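Local structure of tRNA (guanine-N(1)-)-methyltransferase (7KFF) at residues P147-W156 / R185-D193. The protein probably methylates N1 of guanine 37 in tRNA, using S-adenosylmethionine as methyl donor and releasing S-adenosylhomocysteine. Residues are numbered along the deposited sequence; the frame is centred on the assembly and turned at random.
Sequences PFTQEDARAW and RVREVSIGD. With SAH (S-adenosyl-L-homocysteine), chain C.
Arg187 meets Asp152 end-on in a two-pronged salt bridge: NH1 donates to OD2 at 2.9 Å and NH2 to OD1 at 3.0 Å. The carboxylate lies close to the guanidinium plane at its edge, but its own plane is turned by 60°, and both nitrogens approach it from above one face. Thr149 N reaches OD2 from the opposite face, while Asp152 N returns a bond to Thr149 OG1 (3.0 Å), completing the capping box that starts helix 150-156; the carboxylate thus serves helix cap and strand at once. The guanidinium is further fixed by NE, which bonds Glu188 O from above the carbonyl plane, and by NH1, which also bonds Ala146 O. A bend at chi2 (70°) turns the Arg187 chain past Trp156, whose CZ2 lies 3.4 Å from Arg187 NH2; Trp156 CH2 sits over the rim of one guanidinium face, the two planes 59° apart. Beside this group the backbones join in a parallel bridge between Pro147 and Ser190, where Phe148 N donates to Ser190 O (2.8 Å) in a nearly straight bond. A water donates to Phe148 O and, weakly, to the same Ser190 O. Val189 CG2 packs against Phe148 CB (3.7 Å) and the edge of the Trp156 ring. The first torsion of Phe148 sets its ring pointing off the strand, to Ile206 and Ala209 of helix 200-211 and to Tyr194 of the second subunit. Past the bridge, Ser190 OG accepts from Gly192 N in an ST turn, and Ile191 N donates to N1 of the S-adenosylhomocysteine adenine (3.1 Å). Within this chain, strand 146-147 forms the edge of the parallel sheet beside strand 185-190, whose C-terminal end runs into the S-adenosylhomocysteine pocket of the knotted SPOUT methyltransferase fold.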
# COMPACT_ATOMS: atom_id res chain seq x y z
N PRO A 147 -1.23 3.03 11.38
CA PRO A 147 -1.53 3.19 9.96
C PRO A 147 -0.89 4.41 9.33
O PRO A 147 -0.90 5.50 9.91
CB PRO A 147 -3.06 3.32 9.93
CG PRO A 147 -3.51 2.63 11.16
CD PRO A 147 -2.46 2.90 12.19
N PHE A 148 -0.38 4.23 8.12
CA PHE A 148 0.05 5.34 7.29
C PHE A 148 -1.15 6.19 6.89
O PHE A 148 -2.15 5.66 6.38
CB PHE A 148 0.73 4.78 6.02
CG PHE A 148 1.34 5.81 5.11
CD1 PHE A 148 2.10 6.87 5.61
CD2 PHE A 148 1.16 5.72 3.73
CE1 PHE A 148 2.67 7.79 4.77
CE2 PHE A 148 1.73 6.66 2.90
CZ PHE A 148 2.47 7.68 3.41
N THR A 149 -1.05 7.50 7.09
CA THR A 149 -2.13 8.43 6.79
C THR A 149 -1.59 9.54 5.90
O THR A 149 -0.38 9.77 5.78
CB THR A 149 -2.72 9.06 8.06
OG1 THR A 149 -1.72 9.91 8.63
CG2 THR A 149 -3.21 8.02 9.05
N GLN A 150 -2.51 10.28 5.29
CA GLN A 150 -2.11 11.43 4.51
C GLN A 150 -1.44 12.49 5.38
O GLN A 150 -0.56 13.22 4.91
CB GLN A 150 -3.29 12.01 3.73
CG GLN A 150 -2.89 13.02 2.67
CD GLN A 150 -2.04 12.44 1.57
OE1 GLN A 150 -2.06 11.23 1.32
NE2 GLN A 150 -1.24 13.29 0.93
N GLU A 151 -1.84 12.59 6.64
CA GLU A 151 -1.15 13.50 7.56
C GLU A 151 0.30 13.08 7.74
O GLU A 151 1.19 13.94 7.78
CB GLU A 151 -1.88 13.51 8.90
CG GLU A 151 -1.34 14.50 9.91
CD GLU A 151 -2.25 14.63 11.12
OE1 GLU A 151 -2.29 13.70 11.94
OE2 GLU A 151 -2.92 15.68 11.25
N ASP A 152 0.56 11.78 7.88
CA ASP A 152 1.95 11.31 7.92
C ASP A 152 2.69 11.74 6.67
O ASP A 152 3.84 12.19 6.73
CB ASP A 152 2.02 9.78 7.98
CG ASP A 152 1.58 9.17 9.28
OD1 ASP A 152 1.76 9.77 10.35
OD2 ASP A 152 1.07 8.02 9.19
N ALA A 153 2.05 11.59 5.50
CA ALA A 153 2.73 11.95 4.25
C ALA A 153 3.11 13.42 4.25
O ALA A 153 4.23 13.78 3.87
CB ALA A 153 1.84 11.60 3.05
N ARG A 154 2.21 14.28 4.71
CA ARG A 154 2.52 15.71 4.78
C ARG A 154 3.67 15.95 5.74
O ARG A 154 4.61 16.69 5.43
CB ARG A 154 1.30 16.53 5.21
CG ARG A 154 0.21 16.59 4.16
CD ARG A 154 -0.80 17.67 4.45
NE ARG A 154 -1.64 17.40 5.61
CZ ARG A 154 -2.73 16.63 5.59
NH1 ARG A 154 -3.10 16.04 4.46
NH2 ARG A 154 -3.41 16.43 6.70
N ALA A 155 3.60 15.38 6.95
CA ALA A 155 4.68 15.55 7.91
C ALA A 155 6.02 15.12 7.31
O ALA A 155 7.03 15.84 7.39
CB ALA A 155 4.40 14.75 9.18
N TRP A 156 6.05 13.93 6.72
CA TRP A 156 7.32 13.35 6.28
C TRP A 156 7.87 14.04 5.04
O TRP A 156 9.07 13.95 4.79
CB TRP A 156 7.18 11.85 6.09
CG TRP A 156 6.80 11.16 7.38
CD1 TRP A 156 6.92 11.66 8.64
CD2 TRP A 156 6.20 9.86 7.52
NE1 TRP A 156 6.44 10.75 9.57
CE2 TRP A 156 5.99 9.64 8.89
CE3 TRP A 156 5.84 8.86 6.61
CZ2 TRP A 156 5.41 8.48 9.38
CZ3 TRP A 156 5.27 7.69 7.10
CH2 TRP A 156 5.05 7.52 8.48
N ARG A 185 14.59 9.06 15.16
CA ARG A 185 13.16 9.07 15.49
C ARG A 185 12.54 7.88 14.78
O ARG A 185 12.68 7.77 13.57
CB ARG A 185 12.53 10.38 15.04
CG ARG A 185 12.90 11.57 15.92
CD ARG A 185 12.46 12.93 15.31
NE ARG A 185 13.22 13.21 14.10
CZ ARG A 185 12.72 13.34 12.87
NH1 ARG A 185 11.41 13.28 12.65
NH2 ARG A 185 13.54 13.55 11.85
N VAL A 186 11.91 6.96 15.52
CA VAL A 186 11.49 5.67 14.97
C VAL A 186 9.97 5.63 14.87
O VAL A 186 9.27 5.94 15.84
CB VAL A 186 12.01 4.50 15.81
CG1 VAL A 186 11.58 3.16 15.23
CG2 VAL A 186 13.52 4.57 15.92
N ARG A 187 9.47 5.20 13.71
CA ARG A 187 8.05 4.98 13.50
C ARG A 187 7.84 3.62 12.83
O ARG A 187 8.36 3.38 11.73
CB ARG A 187 7.45 6.10 12.64
CG ARG A 187 6.10 5.79 12.08
CD ARG A 187 4.92 5.75 13.12
NE ARG A 187 3.71 5.41 12.39
CZ ARG A 187 2.95 6.27 11.73
NH1 ARG A 187 1.95 5.86 10.98
NH2 ARG A 187 3.19 7.56 11.85
N GLU A 188 7.07 2.76 13.46
CA GLU A 188 6.54 1.55 12.84
C GLU A 188 5.25 1.92 12.12
O GLU A 188 4.42 2.64 12.67
CB GLU A 188 6.26 0.50 13.91
CG GLU A 188 7.55 -0.12 14.51
CD GLU A 188 7.30 -0.97 15.73
OE1 GLU A 188 6.78 -0.45 16.74
OE2 GLU A 188 7.64 -2.17 15.71
N VAL A 189 5.12 1.48 10.87
CA VAL A 189 4.04 1.98 10.02
C VAL A 189 3.46 0.86 9.18
O VAL A 189 4.19 0.14 8.48
CB VAL A 189 4.53 3.15 9.13
CG1 VAL A 189 5.81 2.83 8.39
CG2 VAL A 189 3.44 3.60 8.17
N SER A 190 2.14 0.72 9.23
CA SER A 190 1.42 -0.20 8.37
C SER A 190 0.79 0.56 7.21
O SER A 190 0.19 1.62 7.41
CB SER A 190 0.29 -0.88 9.14
OG SER A 190 -0.42 -1.68 8.21
N ILE A 191 0.87 -0.00 6.00
CA ILE A 191 0.18 0.64 4.87
C ILE A 191 -1.28 0.22 4.74
O ILE A 191 -2.01 0.80 3.92
CB ILE A 191 0.96 0.54 3.53
CG1 ILE A 191 1.08 -0.92 3.07
CG2 ILE A 191 2.30 1.24 3.66
CD1 ILE A 191 1.41 -1.05 1.59
N GLY A 192 -1.74 -0.75 5.53
CA GLY A 192 -3.13 -1.15 5.49
C GLY A 192 -3.32 -2.47 6.20
O GLY A 192 -2.36 -3.15 6.56
N ASP A 193 -4.60 -2.84 6.34
CA ASP A 193 -4.97 -4.02 7.13
C ASP A 193 -4.98 -5.27 6.24
O ASP A 193 -6.00 -5.90 5.98
CB ASP A 193 -6.31 -3.82 7.84
CG ASP A 193 -6.25 -2.80 8.98
OD1 ASP A 193 -5.18 -2.26 9.31
OD2 ASP A 193 -7.33 -2.56 9.58
N SAH C . 3.83 -12.62 10.92
CA SAH C . 3.78 -11.22 10.56
CB SAH C . 4.08 -11.15 9.08
CG SAH C . 5.32 -10.34 8.71
SD SAH C . 5.10 -10.03 6.96
C SAH C . 2.43 -10.56 10.80
O SAH C . 1.42 -10.96 10.22
OXT SAH C . 2.34 -9.60 11.56
C5' SAH C . 6.81 -9.66 6.58
C4' SAH C . 7.12 -8.18 6.46
O4' SAH C . 6.36 -7.58 5.42
C3' SAH C . 6.85 -7.31 7.70
O3' SAH C . 7.82 -7.48 8.67
C2' SAH C . 6.80 -5.92 7.06
O2' SAH C . 8.10 -5.45 6.78
C1' SAH C . 6.11 -6.22 5.75
N9 SAH C . 4.65 -6.04 5.83
C8 SAH C . 3.68 -7.02 5.77
N7 SAH C . 2.46 -6.44 5.79
C5 SAH C . 2.65 -5.09 5.89
C6 SAH C . 1.77 -4.02 5.97
N6 SAH C . 0.43 -4.14 5.97
N1 SAH C . 2.30 -2.75 6.05
C2 SAH C . 3.66 -2.56 6.04
N3 SAH C . 4.53 -3.61 5.96
C4 SAH C . 4.02 -4.84 5.89
O HOH W 1 -2.73 2.89 6.27